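Local coordinates for CELL division control protein 6 (Pyrobaculum aerophilum, PDB 1FNN) that probably takes part in the control of DNA replication initiation, binding ADP and magnesium in an AAA+ ATPase module joined to a winged-helix domain, at residues 287-292 / 316-321; 323-328 / 382-387; 328-331 / 337-340. All blocks are in the same frame, centred on the assembly; numbering follows the deposited sequence.

Contact 1 (287-292 / 316-321); sequences PLHEKL and ESYKIV
The rings of His289 and Tyr318 meet rim to rim, and neither lies over the face of the other. Their planes are turned 67° apart. The Tyr318 hydroxyl sits at the edge of the imidazole, close to its plane, and one imidazole face carries CD1 of Leu292 from the next turn of its own helix. At the edge of the phenol ring lie His289 ND1 and the carbonyl carbon of Leu292. Leu292 CB approaches this ring obliquely, 3.9 Å from Tyr318 CE1.

The polar link is a short hydrogen bond of 2.5 Å between His289 ND1 and Tyr318 OH. It is bent (137°), and either atom could be the donor. Tyr318 reaches it because its CG is anti to the backbone N (chi1 166°), which sends the ring across to helix 288-304. Farther along, the CD2 methyl of Leu292 rests on Val321 CG1 at 3.8 Å. The axes of the two short helical segments come within 10.7 Å, and the CA atoms of Leu292 and Tyr318 are 6.7 Å apart.

The contact joins helices 288-304 and 311-324 of the C-terminal winged-helix domain, and all four touching residues are buried. The Tyr318 hydroxyl is also bonded to the backbone N of Arg330, while His289 NE2 is bonded to Glu327. A phenylalanine in place of Tyr318 would keep the ring, but would probably leave buried His289 ND1 and the backbone N of Arg330 without their shared partner.

The chemistry is therefore mixed: leucine and valine supply apolar packing, and a chain of polar groups runs through it. Hydrogen bonds at both nitrogens probably hold the imidazole in one orientation. The Glu327 carboxylate at its far nitrogen may favour a positive charge on the ring.

Contact 2 (323-328 / 382-387); sequences EEYGER and KLIKEE
Tyr325 packs on Ile384 and Lys385 just where helix 311-324 ends in a Schellman motif. Gly326 is the C-prime residue of that motif, with positive phi; Glu327 N bonds to Cys322 O, and Gly326 N to Glu323 O at 3.0 Å. The contact lays the end of this winged-helix-domain helix against the C-terminal helix 373-387.

The CB of Tyr325 points toward helix 373-387. From there CG runs anti to the carbonyl carbon (chi1 -81°), which carries the ring to Ile384. CD2 meets the CG2 methyl of Ile384 at 3.7 Å, and CE2 meets the same methyl at 3.6 Å. This methyl lies over one ring face, offset toward the rim, as a CH-pi contact 26° off the ring normal. CE2 also has Lys385 CG beside it at 4.0 Å, at the ring edge and near its plane. CZ is 4.1 Å from the same methyl, CG2 of Ile384. Ile384 is buried and Lys385 is exposed, and the tyrosine bridges the two.

No hydrogen bond crosses here; the contact is mainly ring and methyl packing. The lysine contributes only the carbons of its extended chain. At the tip, Tyr325 OH makes a van der Waals touch with Lys385 CE at 3.7 Å.

Contact 3 (328-331 / 337-340); sequences RPRV and SYLN
Arg330 and Tyr338 face each other from backbones well apart, with their CA atoms 10.4 Å from one another, the nearest such pair between the extended loop 328-331 and the helical turn 337-340. The loop forms part of the turn in what is probably the helix-turn-helix unit of the winged-helix domain. It follows helix 311-324 and ends at Val331, the N-cap residue of helix 332-344. In winged-helix proteins of this kind the helix after the turn is commonly the one that reads DNA, and helix 332-344 probably corresponds to it.

Both side chains start toward the opposite segment, and they cross at about a right angle. Tyr338 offers its hydroxyl alone. Arg330 meets it with two parts of its chain: NH2, and more loosely CG, which is 4.0 Å from Tyr338 OH. The bend in the arginine explains this double approach. Its chi2 of -66° folds the chain after CG, and the guanidinium then swings back beside the hydroxyl.

The phenol and guanidinium planes are 48° apart, so the two groups are not stacked. The hydroxyl comes to the guanidinium obliquely. The angle is too poor for a hydrogen bond, and the pair is a close polar contact. Arg330 NH2 is instead bonded to Gln334 OE1, in the first turn of helix 332-344, which ties the arginine to the start of that helix. Tyr338 also touches His289 and Glu290 of helix 288-304, and the arginine reaches His289 as well.

The contact is small, burying 82 Å² over both sides, and lies at the surface. The arginine is exposed and the tyrosine partly so. The closest atoms are Arg330 NH2 and Tyr338 OH, 3.3 Å apart.

Overall arrangement
All three contacts lie at the winged-helix end of the chain, away from the nucleotide site. Contact 1 is buried. Contact 2 is partly buried, and contact 3 is at the surface. Contacts 1 and 2 both use helix 311-324, at its middle and at its C-terminal end. Contacts 2 and 3 start from segments that overlap in the following loop, without touching each other. Chemistry changes with depth: contact 1 has the only hydrogen bond across its segments, contact 2 is mainly apolar packing, and contact 3 is a close polar touch without a bond. His289 joins the set, because its NE2 bonds to Glu327 of 323-328 and its CB packs on the Tyr338 hydroxyl of contact 3.

Contact 1 (287-292 / 316-321)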
loop_
_atom_site.group_PDB
_atom_site.type_symbol
_atom_site.label_atom_id
_atom_site.label_comp_id
_atom_site.label_asym_id
_atom_site.label_seq_id
_atom_site.Cartn_x
_atom_site.Cartn_y
_atom_site.Cartn_z
ATOM N N PRO A 287 -31.726 -3.991 9.127
ATOM C CA PRO A 287 -32.980 -3.858 9.854
ATOM C C PRO A 287 -33.348 -2.395 9.934
ATOM O O PRO A 287 -32.412 -1.554 10.047
ATOM C CB PRO A 287 -32.654 -4.315 11.273
ATOM C CG PRO A 287 -31.548 -5.303 11.074
ATOM C CD PRO A 287 -30.738 -4.799 9.892
ATOM N N LEU A 288 -34.645 -2.109 10.094
ATOM C CA LEU A 288 -35.110 -0.753 10.260
ATOM C C LEU A 288 -34.325 0.096 11.251
ATOM O O LEU A 288 -33.951 1.238 10.982
ATOM C CB LEU A 288 -36.596 -0.685 10.705
ATOM C CG LEU A 288 -37.212 0.671 10.955
ATOM C CD1 LEU A 288 -37.158 1.570 9.721
ATOM C CD2 LEU A 288 -38.681 0.572 11.421
ATOM N N HIS A 289 -34.223 -0.295 12.511
ATOM C CA HIS A 289 -33.575 0.486 13.540
ATOM C C HIS A 289 -32.055 0.660 13.296
ATOM O O HIS A 289 -31.519 1.585 13.864
ATOM C CB HIS A 289 -33.878 -0.103 14.933
ATOM C CG HIS A 289 -35.225 0.493 15.296
ATOM N ND1 HIS A 289 -35.341 1.680 15.983
ATOM C CD2 HIS A 289 -36.487 0.048 15.049
ATOM C CE1 HIS A 289 -36.632 1.941 16.149
ATOM N NE2 HIS A 289 -37.336 0.971 15.594
ATOM N N GLU A 290 -31.398 -0.257 12.644
ATOM C CA GLU A 290 -29.993 -0.102 12.250
ATOM C C GLU A 290 -29.872 0.973 11.172
ATOM O O GLU A 290 -28.910 1.742 11.174
ATOM C CB GLU A 290 -29.416 -1.428 11.759
ATOM C CG GLU A 290 -27.913 -1.365 11.399
ATOM C CD GLU A 290 -27.291 -2.737 11.254
ATOM O OE1 GLU A 290 -26.160 -2.845 10.731
ATOM O OE2 GLU A 290 -27.905 -3.760 11.655
ATOM N N LYS A 291 -30.811 1.059 10.220
ATOM C CA LYS A 291 -30.938 2.166 9.302
ATOM C C LYS A 291 -31.129 3.493 10.013
ATOM O O LYS A 291 -30.469 4.490 9.727
ATOM C CB LYS A 291 -32.099 2.076 8.276
ATOM C CG LYS A 291 -31.914 0.922 7.276
ATOM C CD LYS A 291 -32.987 1.089 6.209
ATOM C CE LYS A 291 -32.866 0.231 4.992
ATOM N NZ LYS A 291 -33.265 -1.184 5.235
ATOM N N LEU A 292 -32.026 3.562 10.986
ATOM C CA LEU A 292 -32.300 4.744 11.760
ATOM C C LEU A 292 -31.042 5.130 12.557
ATOM O O LEU A 292 -30.742 6.321 12.650
ATOM C CB LEU A 292 -33.479 4.488 12.759
ATOM C CG LEU A 292 -34.860 4.307 12.039
ATOM C CD1 LEU A 292 -35.919 3.817 13.045
ATOM C CD2 LEU A 292 -35.295 5.616 11.405
ATOM N N GLU A 316 -28.087 9.924 21.314
ATOM C CA GLU A 316 -28.976 11.078 21.463
ATOM C C GLU A 316 -29.554 11.519 20.145
ATOM O O GLU A 316 -30.726 11.921 20.016
ATOM C CB GLU A 316 -28.310 12.231 22.229
ATOM C CG GLU A 316 -28.189 11.909 23.717
ATOM C CD GLU A 316 -29.523 11.462 24.331
ATOM O OE1 GLU A 316 -30.574 12.083 24.033
ATOM O OE2 GLU A 316 -29.508 10.476 25.108
ATOM N N SER A 317 -28.779 11.448 19.061
ATOM C CA SER A 317 -29.268 11.776 17.734
ATOM C C SER A 317 -30.378 10.780 17.335
ATOM O O SER A 317 -31.304 11.134 16.593
ATOM C CB SER A 317 -28.079 11.685 16.745
ATOM O OG SER A 317 -28.535 11.907 15.419
ATOM N N TYR A 318 -30.129 9.520 17.619
ATOM C CA TYR A 318 -30.996 8.403 17.273
ATOM C C TYR A 318 -32.375 8.526 17.961
ATOM O O TYR A 318 -33.405 8.341 17.315
ATOM C CB TYR A 318 -30.310 7.076 17.638
ATOM C CG TYR A 318 -31.236 5.857 17.631
ATOM C CD1 TYR A 318 -31.607 5.194 16.481
ATOM C CD2 TYR A 318 -31.745 5.378 18.844
ATOM C CE1 TYR A 318 -32.448 4.092 16.488
ATOM C CE2 TYR A 318 -32.590 4.274 18.865
ATOM C CZ TYR A 318 -32.932 3.647 17.710
ATOM O OH TYR A 318 -33.786 2.538 17.764
ATOM N N LYS A 319 -32.401 8.989 19.202
ATOM C CA LYS A 319 -33.712 9.278 19.838
ATOM C C LYS A 319 -34.507 10.331 19.094
ATOM O O LYS A 319 -35.718 10.205 18.815
ATOM C CB LYS A 319 -33.443 9.692 21.277
ATOM C CG LYS A 319 -32.862 8.541 22.088
ATOM C CD LYS A 319 -32.519 9.051 23.493
ATOM C CE LYS A 319 -32.071 7.859 24.325
ATOM N NZ LYS A 319 -31.575 8.233 25.678
ATOM N N ILE A 320 -33.836 11.395 18.625
ATOM C CA ILE A 320 -34.474 12.422 17.845
ATOM C C ILE A 320 -34.955 11.866 16.523
ATOM O O ILE A 320 -36.076 12.178 16.096
ATOM C CB ILE A 320 -33.520 13.628 17.595
ATOM C CG1 ILE A 320 -33.288 14.312 18.945
ATOM C CG2 ILE A 320 -34.069 14.598 16.553
ATOM C CD1 ILE A 320 -32.127 15.291 18.961
ATOM N N VAL A 321 -34.110 11.096 15.827
ATOM C CA VAL A 321 -34.467 10.520 14.554
ATOM C C VAL A 321 -35.760 9.661 14.733
ATOM O O VAL A 321 -36.640 9.625 13.827
ATOM C CB VAL A 321 -33.309 9.752 13.933
ATOM C CG1 VAL A 321 -33.735 8.841 12.797
ATOM C CG2 VAL A 321 -32.233 10.738 13.365
#

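Contact 2 (323-328 / 382-387)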
loop_
_atom_site.group_PDB
_atom_site.type_symbol
_atom_site.label_atom_id
_atom_site.label_comp_id
_atom_site.label_asym_id
_atom_site.label_seq_id
_atom_site.Cartn_x
_atom_site.Cartn_y
_atom_site.Cartn_z
ATOM N N GLU A 323 -38.263 9.673 16.920
ATOM C CA GLU A 323 -39.458 10.476 17.056
ATOM C C GLU A 323 -39.906 11.185 15.795
ATOM O O GLU A 323 -41.086 11.069 15.386
ATOM C CB GLU A 323 -39.303 11.528 18.175
ATOM C CG GLU A 323 -40.629 12.136 18.621
ATOM C CD GLU A 323 -41.691 11.074 18.930
ATOM O OE1 GLU A 323 -41.358 10.010 19.511
ATOM O OE2 GLU A 323 -42.863 11.328 18.572
ATOM N N GLU A 324 -38.933 11.620 14.959
ATOM C CA GLU A 324 -39.303 12.137 13.656
ATOM C C GLU A 324 -40.064 11.117 12.839
ATOM O O GLU A 324 -40.886 11.521 11.989
ATOM C CB GLU A 324 -38.143 12.483 12.718
ATOM C CG GLU A 324 -37.356 13.696 13.050
ATOM C CD GLU A 324 -36.260 13.972 12.007
ATOM O OE1 GLU A 324 -36.370 13.708 10.789
ATOM O OE2 GLU A 324 -35.270 14.489 12.568
ATOM N N TYR A 325 -39.551 9.890 12.824
ATOM C CA TYR A 325 -40.137 8.880 11.947
ATOM C C TYR A 325 -41.277 8.093 12.657
ATOM O O TYR A 325 -41.662 7.042 12.155
ATOM C CB TYR A 325 -39.070 7.890 11.465
ATOM C CG TYR A 325 -38.295 8.502 10.284
ATOM C CD1 TYR A 325 -37.131 9.226 10.522
ATOM C CD2 TYR A 325 -38.737 8.348 8.994
ATOM C CE1 TYR A 325 -36.415 9.788 9.479
ATOM C CE2 TYR A 325 -38.042 8.899 7.938
ATOM C CZ TYR A 325 -36.878 9.619 8.193
ATOM O OH TYR A 325 -36.202 10.158 7.131
ATOM N N GLY A 326 -41.662 8.539 13.832
ATOM C CA GLY A 326 -42.778 7.927 14.569
ATOM C C GLY A 326 -42.458 6.603 15.227
ATOM O O GLY A 326 -43.337 5.718 15.322
ATOM N N GLU A 327 -41.186 6.389 15.581
ATOM C CA GLU A 327 -40.746 5.090 16.064
ATOM C C GLU A 327 -40.272 5.223 17.495
ATOM O O GLU A 327 -39.743 6.287 17.843
ATOM C CB GLU A 327 -39.565 4.549 15.240
ATOM C CG GLU A 327 -39.941 3.966 13.892
ATOM C CD GLU A 327 -40.572 2.577 14.041
ATOM O OE1 GLU A 327 -40.184 1.828 14.954
ATOM O OE2 GLU A 327 -41.448 2.256 13.229
ATOM N N ARG A 328 -40.366 4.155 18.288
ATOM C CA ARG A 328 -39.850 4.247 19.660
ATOM C C ARG A 328 -38.384 3.793 19.533
ATOM O O ARG A 328 -38.159 2.791 18.842
ATOM C CB ARG A 328 -40.523 3.243 20.607
ATOM C CG ARG A 328 -41.809 2.728 20.005
ATOM C CD ARG A 328 -43.092 3.161 20.669
ATOM N NE ARG A 328 -43.633 2.060 21.418
ATOM C CZ ARG A 328 -44.834 1.644 21.753
ATOM N NH1 ARG A 328 -45.965 2.235 21.426
ATOM N NH2 ARG A 328 -44.888 0.524 22.482
ATOM N N LYS A 382 -34.252 7.688 1.834
ATOM C CA LYS A 382 -35.134 7.067 0.854
ATOM C C LYS A 382 -35.576 5.679 1.366
ATOM O O LYS A 382 -36.719 5.272 1.111
ATOM C CB LYS A 382 -34.463 6.894 -0.493
ATOM C CG LYS A 382 -35.304 6.577 -1.694
ATOM C CD LYS A 382 -34.761 5.481 -2.582
ATOM C CE LYS A 382 -33.271 5.457 -2.816
ATOM N NZ LYS A 382 -32.820 4.322 -3.663
ATOM N N LEU A 383 -34.609 4.814 1.705
ATOM C CA LEU A 383 -34.899 3.466 2.147
ATOM C C LEU A 383 -35.770 3.426 3.402
ATOM O O LEU A 383 -36.634 2.562 3.475
ATOM C CB LEU A 383 -33.624 2.647 2.371
ATOM C CG LEU A 383 -32.725 2.554 1.116
ATOM C CD1 LEU A 383 -31.369 1.937 1.507
ATOM C CD2 LEU A 383 -33.358 1.740 0.007
ATOM N N ILE A 384 -35.523 4.272 4.377
ATOM C CA ILE A 384 -36.349 4.315 5.579
ATOM C C ILE A 384 -37.802 4.702 5.235
ATOM O O ILE A 384 -38.791 4.086 5.679
ATOM C CB ILE A 384 -35.766 5.293 6.571
ATOM C CG1 ILE A 384 -34.385 4.736 7.046
ATOM C CG2 ILE A 384 -36.739 5.519 7.735
ATOM C CD1 ILE A 384 -33.687 5.756 7.910
ATOM N N LYS A 385 -37.938 5.715 4.397
ATOM C CA LYS A 385 -39.223 6.214 3.955
ATOM C C LYS A 385 -39.990 5.120 3.244
ATOM O O LYS A 385 -41.217 5.064 3.508
ATOM C CB LYS A 385 -39.153 7.479 3.075
ATOM C CG LYS A 385 -38.779 8.643 4.019
ATOM C CD LYS A 385 -38.719 9.964 3.255
ATOM C CE LYS A 385 -38.379 11.066 4.272
ATOM N NZ LYS A 385 -37.908 12.308 3.585
ATOM N N GLU A 386 -39.315 4.356 2.381
ATOM C CA GLU A 386 -40.027 3.291 1.710
ATOM C C GLU A 386 -40.501 2.230 2.702
ATOM O O GLU A 386 -41.537 1.574 2.498
ATOM C CB GLU A 386 -39.270 2.728 0.528
ATOM C CG GLU A 386 -38.319 1.589 0.589
ATOM C CD GLU A 386 -37.535 1.315 -0.686
ATOM O OE1 GLU A 386 -37.059 2.257 -1.358
ATOM O OE2 GLU A 386 -37.384 0.122 -1.034
ATOM N N GLU A 387 -39.640 1.819 3.646
ATOM C CA GLU A 387 -40.035 0.759 4.595
ATOM C C GLU A 387 -41.181 1.278 5.452
ATOM O O GLU A 387 -42.080 0.507 5.842
ATOM C CB GLU A 387 -38.814 0.329 5.383
ATOM C CG GLU A 387 -38.854 -0.454 6.666
ATOM C CD GLU A 387 -37.520 -1.183 6.900
ATOM O OE1 GLU A 387 -36.453 -0.625 6.545
ATOM O OE2 GLU A 387 -37.526 -2.308 7.420
#

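Contact 3 (328-331 / 337-340)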
loop_
_atom_site.group_PDB
_atom_site.type_symbol
_atom_site.label_atom_id
_atom_site.label_comp_id
_atom_site.label_asym_id
_atom_site.label_seq_id
_atom_site.Cartn_x
_atom_site.Cartn_y
_atom_site.Cartn_z
ATOM N N ARG A 328 -40.366 4.155 18.288
ATOM C CA ARG A 328 -39.850 4.247 19.660
ATOM C C ARG A 328 -38.384 3.793 19.533
ATOM O O ARG A 328 -38.159 2.791 18.842
ATOM C CB ARG A 328 -40.523 3.243 20.607
ATOM C CG ARG A 328 -41.809 2.728 20.005
ATOM C CD ARG A 328 -43.092 3.161 20.669
ATOM N NE ARG A 328 -43.633 2.060 21.418
ATOM C CZ ARG A 328 -44.834 1.644 21.753
ATOM N NH1 ARG A 328 -45.965 2.235 21.426
ATOM N NH2 ARG A 328 -44.888 0.524 22.482
ATOM N N PRO A 329 -37.519 4.416 20.287
ATOM C CA PRO A 329 -36.094 4.088 20.196
ATOM C C PRO A 329 -35.783 2.771 20.883
ATOM O O PRO A 329 -36.361 2.520 21.945
ATOM C CB PRO A 329 -35.416 5.256 20.901
ATOM C CG PRO A 329 -36.459 5.737 21.878
ATOM C CD PRO A 329 -37.789 5.542 21.208
ATOM N N ARG A 330 -34.902 1.968 20.308
ATOM C CA ARG A 330 -34.419 0.768 20.904
ATOM C C ARG A 330 -33.448 1.159 22.023
ATOM O O ARG A 330 -32.958 2.280 22.090
ATOM C CB ARG A 330 -33.736 -0.196 19.927
ATOM C CG ARG A 330 -34.672 -0.632 18.793
ATOM C CD ARG A 330 -35.820 -1.490 19.410
ATOM N NE ARG A 330 -36.812 -1.774 18.358
ATOM C CZ ARG A 330 -36.653 -2.751 17.479
ATOM N NH1 ARG A 330 -37.587 -2.955 16.550
ATOM N NH2 ARG A 330 -35.591 -3.548 17.479
ATOM N N VAL A 331 -33.106 0.133 22.771
ATOM C CA VAL A 331 -32.301 0.369 23.989
ATOM C C VAL A 331 -30.822 0.382 23.672
ATOM O O VAL A 331 -30.355 -0.368 22.809
ATOM C CB VAL A 331 -32.767 -0.771 24.931
ATOM C CG1 VAL A 331 -31.888 -1.984 24.865
ATOM C CG2 VAL A 331 -33.104 -0.226 26.290
ATOM N N SER A 337 -25.139 -3.490 19.356
ATOM C CA SER A 337 -25.038 -4.527 18.348
ATOM C C SER A 337 -25.222 -3.927 16.958
ATOM O O SER A 337 -24.661 -4.527 16.057
ATOM C CB SER A 337 -26.108 -5.648 18.478
ATOM O OG SER A 337 -26.236 -5.826 19.902
ATOM N N TYR A 338 -26.101 -2.944 16.785
ATOM C CA TYR A 338 -26.196 -2.366 15.440
ATOM C C TYR A 338 -24.833 -1.750 15.075
ATOM O O TYR A 338 -24.458 -1.857 13.920
ATOM C CB TYR A 338 -27.243 -1.265 15.376
ATOM C CG TYR A 338 -28.691 -1.748 15.577
ATOM C CD1 TYR A 338 -29.568 -0.893 16.205
ATOM C CD2 TYR A 338 -29.121 -2.988 15.157
ATOM C CE1 TYR A 338 -30.898 -1.267 16.420
ATOM C CE2 TYR A 338 -30.454 -3.376 15.365
ATOM C CZ TYR A 338 -31.313 -2.514 15.990
ATOM O OH TYR A 338 -32.638 -2.873 16.212
ATOM N N LEU A 339 -24.217 -1.037 16.030
ATOM C CA LEU A 339 -22.906 -0.442 15.692
ATOM C C LEU A 339 -21.871 -1.494 15.323
ATOM O O LEU A 339 -21.111 -1.340 14.349
ATOM C CB LEU A 339 -22.363 0.383 16.865
ATOM C CG LEU A 339 -21.012 1.078 16.535
ATOM C CD1 LEU A 339 -21.196 2.022 15.345
ATOM C CD2 LEU A 339 -20.583 1.787 17.792
ATOM N N ASN A 340 -21.846 -2.598 16.084
ATOM C CA ASN A 340 -20.993 -3.725 15.730
ATOM C C ASN A 340 -21.204 -4.238 14.320
ATOM O O ASN A 340 -20.239 -4.591 13.651
ATOM C CB ASN A 340 -21.322 -4.908 16.654
ATOM C CG ASN A 340 -20.109 -5.101 17.543
ATOM O OD1 ASN A 340 -19.161 -5.679 17.005
ATOM N ND2 ASN A 340 -20.273 -4.609 18.759
#